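Long-range contacts in putative nucleoside-diphosphate-sugar epimerase (Staphylococcus aureus subsp. aureus, PDB 3E48), which is of unknown function but probably binds NAD(P) through a Rossmann-type domain and may act on nucleotide-linked sugars: residues Y195-S201 / D256-F262; M144-K148 / Q271-L277; N113-M117 / A241-M246. All blocks are in the same frame, centred on the assembly; numbering follows the deposited sequence.

Contact 1 of 3, residues Y195-S201 / D256-F262; sequences YLLSGYS and DQESNDF
Y195 meets D261 with the edge of its ring: CD1 lies 3.7 Å from D261 CG, with ring and carboxylate planes nearly perpendicular (85°). One residue on, L196 N donates to D261 OD2 at 2.9 Å, a nearly straight bond (167°) arriving on the anti side, somewhat out of the carboxylate plane. That oxygen also accepts a hydrogen bond from S259 OG, 2.8 Å away and above the opposite face, while D261 N donates back to S259 OG in an ST turn, so the carboxylate is held from both sides. The L196 side chain swings CD2 onto the E258 backbone, and L197 lays CD2 on F262 CA. S198 turns OG between its own N and carbonyl carbon (chi1 61°), from where it accepts from S259 N at 3.0 Å. Water 1 takes the N-H groups of both S198 and F262; water 2 accepts from S198 OG and donates to G199 O and E258 OE1. G199 and Y200 form a classic beta bulge facing Y171. S201 OG then bonds D256 OD1 at 2.8 Å, nearly along the C-O axis, and is also hydrogen-bonded to N170 ND2. Strand 194-203 pairs in parallel with strand 134-143 and antiparallel with strand 168-172 in the Rossmann-like sheet; Q257 reaches R139 on the first, and F262 leans on helix 174-186.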
loop_
_atom_site.group_PDB
_atom_site.type_symbol
_atom_site.label_atom_id
_atom_site.label_comp_id
_atom_site.label_asym_id
_atom_site.label_seq_id
_atom_site.Cartn_x
_atom_site.Cartn_y
_atom_site.Cartn_z
ATOM N N TYR B 195 -9.582 12.493 0.999
ATOM C CA TYR B 195 -10.996 12.418 1.340
ATOM C C TYR B 195 -11.530 10.998 1.432
ATOM O O TYR B 195 -10.998 10.071 0.819
ATOM C CB TYR B 195 -11.832 13.158 0.287
ATOM C CG TYR B 195 -11.577 14.643 0.212
ATOM C CD1 TYR B 195 -12.076 15.506 1.188
ATOM C CD2 TYR B 195 -10.815 15.186 -0.822
ATOM C CE1 TYR B 195 -11.823 16.876 1.136
ATOM C CE2 TYR B 195 -10.552 16.552 -0.881
ATOM C CZ TYR B 195 -11.059 17.392 0.103
ATOM O OH TYR B 195 -10.788 18.744 0.069
ATOM N N LEU B 196 -12.590 10.839 2.213
ATOM C CA LEU B 196 -13.274 9.558 2.337
ATOM C C LEU B 196 -14.740 9.869 2.083
ATOM O O LEU B 196 -15.341 10.659 2.803
ATOM C CB LEU B 196 -13.124 8.960 3.740
ATOM C CG LEU B 196 -14.035 7.756 4.020
ATOM C CD1 LEU B 196 -13.743 6.595 3.063
ATOM C CD2 LEU B 196 -13.831 7.324 5.464
ATOM N N LEU B 197 -15.305 9.276 1.040
ATOM C CA LEU B 197 -16.710 9.487 0.736
ATOM C C LEU B 197 -17.454 8.286 1.307
ATOM O O LEU B 197 -17.431 7.193 0.740
ATOM C CB LEU B 197 -16.916 9.600 -0.780
ATOM C CG LEU B 197 -16.202 10.795 -1.430
ATOM C CD1 LEU B 197 -16.492 10.832 -2.929
ATOM C CD2 LEU B 197 -16.676 12.088 -0.772
ATOM N N SER B 198 -18.088 8.499 2.456
ATOM C CA SER B 198 -18.826 7.443 3.138
ATOM C C SER B 198 -20.323 7.741 3.176
ATOM O O SER B 198 -20.740 8.895 3.066
ATOM C CB SER B 198 -18.291 7.276 4.565
ATOM O OG SER B 198 -18.455 8.469 5.322
ATOM N N GLY B 199 -21.127 6.691 3.311
ATOM C CA GLY B 199 -22.570 6.858 3.367
ATOM C C GLY B 199 -23.098 6.429 4.725
ATOM O O GLY B 199 -23.170 7.239 5.646
ATOM N N TYR B 200 -23.476 5.159 4.849
ATOM C CA TYR B 200 -23.973 4.639 6.118
ATOM C C TYR B 200 -23.400 3.260 6.411
ATOM O O TYR B 200 -23.237 2.436 5.507
ATOM C CB TYR B 200 -25.505 4.555 6.117
ATOM C CG TYR B 200 -26.175 5.878 5.847
ATOM C CD1 TYR B 200 -26.452 6.282 4.541
ATOM C CD2 TYR B 200 -26.473 6.760 6.892
ATOM C CE1 TYR B 200 -27.001 7.531 4.279
ATOM C CE2 TYR B 200 -27.025 8.013 6.640
ATOM C CZ TYR B 200 -27.283 8.392 5.332
ATOM O OH TYR B 200 -27.801 9.637 5.068
ATOM N N SER B 201 -23.093 3.015 7.682
ATOM C CA SER B 201 -22.555 1.726 8.108
ATOM C C SER B 201 -23.692 0.857 8.617
ATOM O O SER B 201 -24.514 1.294 9.432
ATOM C CB SER B 201 -21.518 1.908 9.222
ATOM O OG SER B 201 -20.366 2.588 8.751
ATOM N N ASP B 256 -15.799 -0.325 8.539
ATOM C CA ASP B 256 -16.701 0.586 9.237
ATOM C C ASP B 256 -15.966 1.915 9.337
ATOM O O ASP B 256 -15.499 2.316 10.404
ATOM C CB ASP B 256 -17.050 0.041 10.631
ATOM C CG ASP B 256 -18.013 0.942 11.396
ATOM O OD1 ASP B 256 -18.652 1.822 10.781
ATOM O OD2 ASP B 256 -18.139 0.761 12.625
ATOM N N GLN B 257 -15.853 2.583 8.191
ATOM C CA GLN B 257 -15.158 3.859 8.096
ATOM C C GLN B 257 -16.107 4.972 7.702
ATOM O O GLN B 257 -16.855 4.848 6.729
ATOM C CB GLN B 257 -14.063 3.777 7.040
ATOM C CG GLN B 257 -13.052 2.671 7.258
ATOM C CD GLN B 257 -12.043 2.645 6.136
ATOM O OE1 GLN B 257 -11.438 3.671 5.816
ATOM N NE2 GLN B 257 -11.845 1.477 5.538
ATOM N N GLU B 258 -16.064 6.068 8.448
ATOM C CA GLU B 258 -16.925 7.205 8.158
ATOM C C GLU B 258 -16.168 8.522 8.214
ATOM O O GLU B 258 -15.118 8.627 8.845
ATOM C CB GLU B 258 -18.081 7.257 9.154
ATOM C CG GLU B 258 -18.896 5.984 9.228
ATOM C CD GLU B 258 -20.181 6.174 10.000
ATOM O OE1 GLU B 258 -21.108 6.812 9.461
ATOM O OE2 GLU B 258 -20.258 5.693 11.146
ATOM N N SER B 259 -16.725 9.526 7.550
ATOM C CA SER B 259 -16.156 10.859 7.518
ATOM C C SER B 259 -17.281 11.830 7.217
ATOM O O SER B 259 -18.352 11.421 6.772
ATOM C CB SER B 259 -15.097 10.967 6.425
ATOM O OG SER B 259 -14.695 12.308 6.251
ATOM N N ASN B 260 -17.053 13.112 7.463
ATOM C CA ASN B 260 -18.077 14.102 7.165
ATOM C C ASN B 260 -17.769 14.774 5.837
ATOM O O ASN B 260 -18.403 15.765 5.483
ATOM C CB ASN B 260 -18.142 15.167 8.258
ATOM C CG ASN B 260 -18.534 14.599 9.604
ATOM O OD1 ASN B 260 -19.524 13.875 9.726
ATOM N ND2 ASN B 260 -17.765 14.942 10.631
ATOM N N ASP B 261 -16.804 14.226 5.099
ATOM C CA ASP B 261 -16.409 14.809 3.818
ATOM C C ASP B 261 -17.545 14.966 2.807
ATOM O O ASP B 261 -17.623 15.985 2.123
ATOM C CB ASP B 261 -15.276 14.002 3.167
ATOM C CG ASP B 261 -13.980 14.039 3.969
ATOM O OD1 ASP B 261 -13.646 15.094 4.560
ATOM O OD2 ASP B 261 -13.272 13.011 3.991
ATOM N N PHE B 262 -18.415 13.969 2.689
ATOM C CA PHE B 262 -19.514 14.075 1.733
ATOM C C PHE B 262 -20.388 15.286 2.038
ATOM O O PHE B 262 -20.676 16.097 1.156
ATOM C CB PHE B 262 -20.383 12.819 1.751
ATOM C CG PHE B 262 -21.525 12.868 0.779
ATOM C CD1 PHE B 262 -21.319 12.605 -0.573
ATOM C CD2 PHE B 262 -22.806 13.201 1.209
ATOM C CE1 PHE B 262 -22.373 12.672 -1.481
ATOM C CE2 PHE B 262 -23.867 13.272 0.308
ATOM C CZ PHE B 262 -23.652 13.006 -1.040
HETATM O O HOH W 1 -18.105 11.255 3.651
HETATM O O HOH W 2 -20.825 7.535 6.831
HETATM O O HOH W 3 -21.131 10.798 4.878
HETATM O O HOH W 4 -23.457 5.155 9.609
#

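Contact 2 of 3, residues M144-K148 / Q271-L277; sequences MDPLK and QTLQSFL
F276 sends CG anti to its backbone N (chi1 177°), pushing the ring out toward M144, D145 and K148, while K148 starts beside its own backbone N (chi1 -73°) and then runs fully extended across that ring. The lysine chain covers one face: CE sits 3.6 Å from the F276 ring centroid as a CH-pi contact, and NZ stands 4.0 Å from the same centroid, over the face, in a cation-pi pair. The ammonium is turned further, to a weak hydrogen bond from NZ to F276 O (3.1 Å). Because that carbonyl lies in the last turn of the short helix 273-277, the helix end would probably add to the attraction for the positive charge. Helix 273-277 is N-capped by T272, whose OG1 accepts from S275 N, and it packs against the type I turn M144-L147, which carries the chain from strand 134-143 of the Rossmann-like sheet into helix 147-157. Selenomethionine M144 threads its straight chain beside the capped end: CE touches Q271 O at 3.4 Å, and SE makes an oblique Met-aromatic contact with F276, 5.2 Å from the centroid. D145 brings OD2 to 3.7 Å from F276 CZ, its carboxylate tilted 55° against the ring, while OD1 accepts from R174 N. L147 and L273 cross at about a right angle, CD1 to CD1 at 3.7 Å. At its base the K148 chain runs past L277 in the opposite direction, CG against CD2, and L273 and L277 turn on to helix 204-215.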
loop_
_atom_site.group_PDB
_atom_site.type_symbol
_atom_site.label_atom_id
_atom_site.label_comp_id
_atom_site.label_asym_id
_atom_site.label_seq_id
_atom_site.Cartn_x
_atom_site.Cartn_y
_atom_site.Cartn_z
HETATM N N MSE B 144 -23.551 0.659 -3.044
HETATM C CA MSE B 144 -24.845 0.101 -2.648
HETATM C C MSE B 144 -25.493 -0.524 -3.876
HETATM O O MSE B 144 -26.229 -1.501 -3.773
HETATM C CB MSE B 144 -25.798 1.195 -2.163
HETATM C CG MSE B 144 -25.625 1.650 -0.741
HETATM SE SE MSE B 144 -26.886 3.066 -0.352
HETATM C CE MSE B 144 -26.156 3.575 1.365
ATOM N N ASP B 145 -25.212 0.065 -5.033
ATOM C CA ASP B 145 -25.805 -0.351 -6.298
ATOM C C ASP B 145 -25.934 -1.854 -6.577
ATOM O O ASP B 145 -27.009 -2.322 -6.953
ATOM C CB ASP B 145 -25.077 0.356 -7.449
ATOM C CG ASP B 145 -25.078 1.866 -7.290
ATOM O OD1 ASP B 145 -24.475 2.365 -6.314
ATOM O OD2 ASP B 145 -25.689 2.561 -8.127
ATOM N N PRO B 146 -24.856 -2.630 -6.386
ATOM C CA PRO B 146 -24.894 -4.076 -6.633
ATOM C C PRO B 146 -26.006 -4.823 -5.892
ATOM O O PRO B 146 -26.438 -5.898 -6.320
ATOM C CB PRO B 146 -23.504 -4.532 -6.194
ATOM C CG PRO B 146 -22.655 -3.343 -6.518
ATOM C CD PRO B 146 -23.500 -2.205 -5.996
ATOM N N LEU B 147 -26.468 -4.258 -4.785
ATOM C CA LEU B 147 -27.513 -4.900 -4.000
ATOM C C LEU B 147 -28.833 -5.066 -4.750
ATOM O O LEU B 147 -29.559 -6.031 -4.518
ATOM C CB LEU B 147 -27.750 -4.124 -2.698
ATOM C CG LEU B 147 -26.566 -4.115 -1.723
ATOM C CD1 LEU B 147 -26.873 -3.223 -0.534
ATOM C CD2 LEU B 147 -26.278 -5.541 -1.269
ATOM N N LYS B 148 -29.145 -4.143 -5.656
ATOM C CA LYS B 148 -30.402 -4.244 -6.395
ATOM C C LYS B 148 -30.504 -5.490 -7.276
ATOM O O LYS B 148 -31.453 -6.264 -7.152
ATOM C CB LYS B 148 -30.640 -2.984 -7.234
ATOM C CG LYS B 148 -31.033 -1.766 -6.418
ATOM C CD LYS B 148 -31.433 -0.601 -7.318
ATOM C CE LYS B 148 -31.981 0.563 -6.503
ATOM N NZ LYS B 148 -32.413 1.707 -7.356
ATOM N N GLN B 271 -27.536 9.352 0.436
ATOM C CA GLN B 271 -28.766 8.586 0.325
ATOM C C GLN B 271 -28.656 7.266 1.083
ATOM O O GLN B 271 -27.669 6.543 0.947
ATOM C CB GLN B 271 -29.091 8.303 -1.142
ATOM C CG GLN B 271 -30.461 7.680 -1.333
ATOM C CD GLN B 271 -30.805 7.443 -2.788
ATOM O OE1 GLN B 271 -31.977 7.279 -3.141
ATOM N NE2 GLN B 271 -29.790 7.411 -3.643
ATOM N N THR B 272 -29.671 6.962 1.886
ATOM C CA THR B 272 -29.706 5.727 2.663
ATOM C C THR B 272 -30.010 4.549 1.751
ATOM O O THR B 272 -30.510 4.730 0.639
ATOM C CB THR B 272 -30.821 5.766 3.715
ATOM O OG1 THR B 272 -32.091 5.803 3.046
ATOM C CG2 THR B 272 -30.680 6.987 4.602
ATOM N N LEU B 273 -29.724 3.339 2.219
ATOM C CA LEU B 273 -30.011 2.159 1.411
ATOM C C LEU B 273 -31.522 2.026 1.196
ATOM O O LEU B 273 -31.977 1.708 0.095
ATOM C CB LEU B 273 -29.467 0.894 2.085
ATOM C CG LEU B 273 -29.772 -0.437 1.390
ATOM C CD1 LEU B 273 -29.295 -0.407 -0.058
ATOM C CD2 LEU B 273 -29.083 -1.560 2.145
ATOM N N GLN B 274 -32.291 2.277 2.252
ATOM C CA GLN B 274 -33.750 2.191 2.187
ATOM C C GLN B 274 -34.283 3.077 1.062
ATOM O O GLN B 274 -35.116 2.657 0.256
ATOM C CB GLN B 274 -34.379 2.643 3.511
ATOM C CG GLN B 274 -33.855 1.955 4.767
ATOM C CD GLN B 274 -32.641 2.651 5.369
ATOM O OE1 GLN B 274 -31.536 2.588 4.827
ATOM N NE2 GLN B 274 -32.848 3.324 6.499
ATOM N N SER B 275 -33.795 4.311 1.027
ATOM C CA SER B 275 -34.197 5.280 0.017
ATOM C C SER B 275 -33.763 4.837 -1.377
ATOM O O SER B 275 -34.516 4.958 -2.345
ATOM C CB SER B 275 -33.579 6.642 0.337
ATOM O OG SER B 275 -33.851 7.582 -0.686
ATOM N N PHE B 276 -32.540 4.325 -1.470
ATOM C CA PHE B 276 -31.991 3.865 -2.735
ATOM C C PHE B 276 -32.831 2.748 -3.338
ATOM O O PHE B 276 -33.121 2.753 -4.535
ATOM C CB PHE B 276 -30.551 3.385 -2.529
ATOM C CG PHE B 276 -29.911 2.831 -3.768
ATOM C CD1 PHE B 276 -29.728 3.631 -4.890
ATOM C CD2 PHE B 276 -29.494 1.505 -3.814
ATOM C CE1 PHE B 276 -29.137 3.119 -6.042
ATOM C CE2 PHE B 276 -28.901 0.983 -4.961
ATOM C CZ PHE B 276 -28.723 1.793 -6.077
ATOM N N LEU B 277 -33.223 1.792 -2.506
ATOM C CA LEU B 277 -34.033 0.674 -2.967
ATOM C C LEU B 277 -35.463 1.113 -3.279
ATOM O O LEU B 277 -36.112 0.550 -4.158
ATOM C CB LEU B 277 -34.048 -0.431 -1.909
ATOM C CG LEU B 277 -32.694 -1.063 -1.570
ATOM C CD1 LEU B 277 -32.891 -2.084 -0.466
ATOM C CD2 LEU B 277 -32.086 -1.711 -2.804
#

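Contact 3 of 3, residues N113-M117 / A241-M246; sequences NPFHM and ALLASM
F115 and H116 dock on one side of helix 239-251, from a loop that an Asx turn shapes just ahead of helix 118-131 in the Rossmann-like domain: N113 OD1 accepts from F115 N at 2.8 Å, in the carbonyl plane, and N113 ND2 is held by Q110 OE1. F115 carries CG anti to its own N (chi1 179°), which lays its ring alongside M246, the two side chains pointing the same way. The ring edge reaches the helix backbone, with L242 O in its plane near CE1, and F115 CD1 rests 3.7 Å from M246 CB. Selenomethionine M246 is extended as far as chi2 and then bends at chi3; its SE comes to 4.7 Å from the F115 centroid in an oblique Met-aromatic contact. H116 instead turns CG beside its backbone N (chi1 -80°), laying one imidazole face over the helix, where L242 CA makes a CH-pi contact 4.0 Å from the centroid and A241 O lies above the same face. L242 parts its two methyls between neighbours: CD2 packs on F115 CE1, and CD1 meets SE of selenomethionine M117 at 3.8 Å, M117 being folded back on itself at both chi2 and chi3. P114 sets its carbonyl oxygen against S245 CB and also packs on S129 of the second subunit, so the loop lies close to the dimer interface. S245 links the two backbones. Its OG donates to L242 O at 2.7 Å, a carbonyl that M246 N also uses, and the same OG accepts from H116 N at 3.0 Å with an N-H...O angle of 156°.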
loop_
_atom_site.group_PDB
_atom_site.type_symbol
_atom_site.label_atom_id
_atom_site.label_comp_id
_atom_site.label_asym_id
_atom_site.label_seq_id
_atom_site.Cartn_x
_atom_site.Cartn_y
_atom_site.Cartn_z
ATOM N N ASN B 113 -5.314 -4.846 5.819
ATOM C CA ASN B 113 -6.592 -5.191 5.210
ATOM C C ASN B 113 -6.385 -6.401 4.299
ATOM O O ASN B 113 -5.582 -6.357 3.369
ATOM C CB ASN B 113 -7.145 -4.006 4.414
ATOM C CG ASN B 113 -8.589 -4.206 4.012
ATOM O OD1 ASN B 113 -8.914 -5.162 3.322
ATOM N ND2 ASN B 113 -9.466 -3.306 4.450
ATOM N N PRO B 114 -7.120 -7.499 4.558
ATOM C CA PRO B 114 -7.048 -8.751 3.800
ATOM C C PRO B 114 -7.647 -8.730 2.396
ATOM O O PRO B 114 -7.493 -9.697 1.643
ATOM C CB PRO B 114 -7.760 -9.739 4.715
ATOM C CG PRO B 114 -8.826 -8.898 5.314
ATOM C CD PRO B 114 -8.086 -7.622 5.664
ATOM N N PHE B 115 -8.334 -7.644 2.048
ATOM C CA PHE B 115 -8.925 -7.525 0.718
ATOM C C PHE B 115 -7.809 -7.700 -0.312
ATOM O O PHE B 115 -6.777 -7.028 -0.241
ATOM C CB PHE B 115 -9.593 -6.151 0.549
ATOM C CG PHE B 115 -10.202 -5.941 -0.812
ATOM C CD1 PHE B 115 -10.984 -6.933 -1.392
ATOM C CD2 PHE B 115 -9.992 -4.756 -1.512
ATOM C CE1 PHE B 115 -11.552 -6.752 -2.655
ATOM C CE2 PHE B 115 -10.555 -4.563 -2.777
ATOM C CZ PHE B 115 -11.336 -5.563 -3.348
ATOM N N HIS B 116 -8.030 -8.590 -1.276
ATOM C CA HIS B 116 -7.040 -8.889 -2.305
ATOM C C HIS B 116 -6.480 -7.700 -3.064
ATOM O O HIS B 116 -5.358 -7.762 -3.562
ATOM C CB HIS B 116 -7.617 -9.889 -3.306
ATOM C CG HIS B 116 -7.587 -11.308 -2.828
ATOM N ND1 HIS B 116 -7.601 -11.647 -1.493
ATOM C CD2 HIS B 116 -7.581 -12.475 -3.515
ATOM C CE1 HIS B 116 -7.603 -12.965 -1.377
ATOM N NE2 HIS B 116 -7.593 -13.489 -2.588
HETATM N N MSE B 117 -7.246 -6.620 -3.177
HETATM C CA MSE B 117 -6.735 -5.465 -3.900
HETATM C C MSE B 117 -6.117 -4.413 -2.988
HETATM O O MSE B 117 -5.715 -3.351 -3.458
HETATM C CB MSE B 117 -7.835 -4.826 -4.756
HETATM C CG MSE B 117 -8.468 -5.770 -5.781
HETATM SE SE MSE B 117 -7.201 -6.712 -6.909
HETATM C CE MSE B 117 -6.235 -5.166 -7.563
ATOM N N ALA B 241 -12.372 -15.747 -4.419
ATOM C CA ALA B 241 -11.611 -15.503 -3.200
ATOM C C ALA B 241 -11.448 -14.007 -2.947
ATOM O O ALA B 241 -11.346 -13.574 -1.799
ATOM C CB ALA B 241 -10.243 -16.173 -3.292
ATOM N N LEU B 242 -11.422 -13.222 -4.019
ATOM C CA LEU B 242 -11.273 -11.776 -3.893
ATOM C C LEU B 242 -12.516 -11.160 -3.259
ATOM O O LEU B 242 -12.420 -10.312 -2.373
ATOM C CB LEU B 242 -11.011 -11.146 -5.269
ATOM C CG LEU B 242 -10.907 -9.617 -5.372
ATOM C CD1 LEU B 242 -10.069 -9.238 -6.581
ATOM C CD2 LEU B 242 -12.301 -9.003 -5.469
ATOM N N LEU B 243 -13.689 -11.587 -3.715
ATOM C CA LEU B 243 -14.929 -11.060 -3.167
ATOM C C LEU B 243 -15.054 -11.478 -1.703
ATOM O O LEU B 243 -15.454 -10.685 -0.851
ATOM C CB LEU B 243 -16.123 -11.586 -3.962
ATOM C CG LEU B 243 -17.461 -10.892 -3.699
ATOM C CD1 LEU B 243 -17.370 -9.418 -4.092
ATOM C CD2 LEU B 243 -18.546 -11.586 -4.496
ATOM N N ALA B 244 -14.706 -12.727 -1.414
ATOM C CA ALA B 244 -14.776 -13.227 -0.048
ATOM C C ALA B 244 -13.844 -12.423 0.860
ATOM O O ALA B 244 -14.216 -12.069 1.976
ATOM C CB ALA B 244 -14.401 -14.710 -0.008
ATOM N N SER B 245 -12.644 -12.121 0.372
ATOM C CA SER B 245 -11.674 -11.371 1.167
ATOM C C SER B 245 -12.195 -9.978 1.505
ATOM O O SER B 245 -11.820 -9.390 2.525
ATOM C CB SER B 245 -10.329 -11.258 0.430
ATOM O OG SER B 245 -10.363 -10.295 -0.611
HETATM N N MSE B 246 -13.066 -9.449 0.652
HETATM C CA MSE B 246 -13.632 -8.129 0.886
HETATM C C MSE B 246 -14.542 -8.189 2.114
HETATM O O MSE B 246 -14.430 -7.366 3.022
HETATM C CB MSE B 246 -14.411 -7.664 -0.351
HETATM C CG MSE B 246 -14.841 -6.206 -0.316
HETATM SE SE MSE B 246 -15.475 -5.617 -2.055
HETATM C CE MSE B 246 -17.202 -6.486 -2.019
#

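How the contacts relate
From the N terminus, the loop at 113-117 comes first and waits until 241-246 for its partner, so contact 3 closes a loop of 123 residues. Inside that loop the chain passes 144-148 and 195-201, whose partners come only after helix 239-251; contacts 1 and 2 therefore both cross contact 3. Contact 1 closes at 256-262, before contact 2 closes at 271-277, and so lies wholly within the loop of contact 2. These two touch, Y200 CE1 packing 3.5 Å from Q271 O, whereas contact 3 stays separate. Together they return successive C-terminal helices to the loop before helix 118-131, strand 194-203 and the start of helix 147-157.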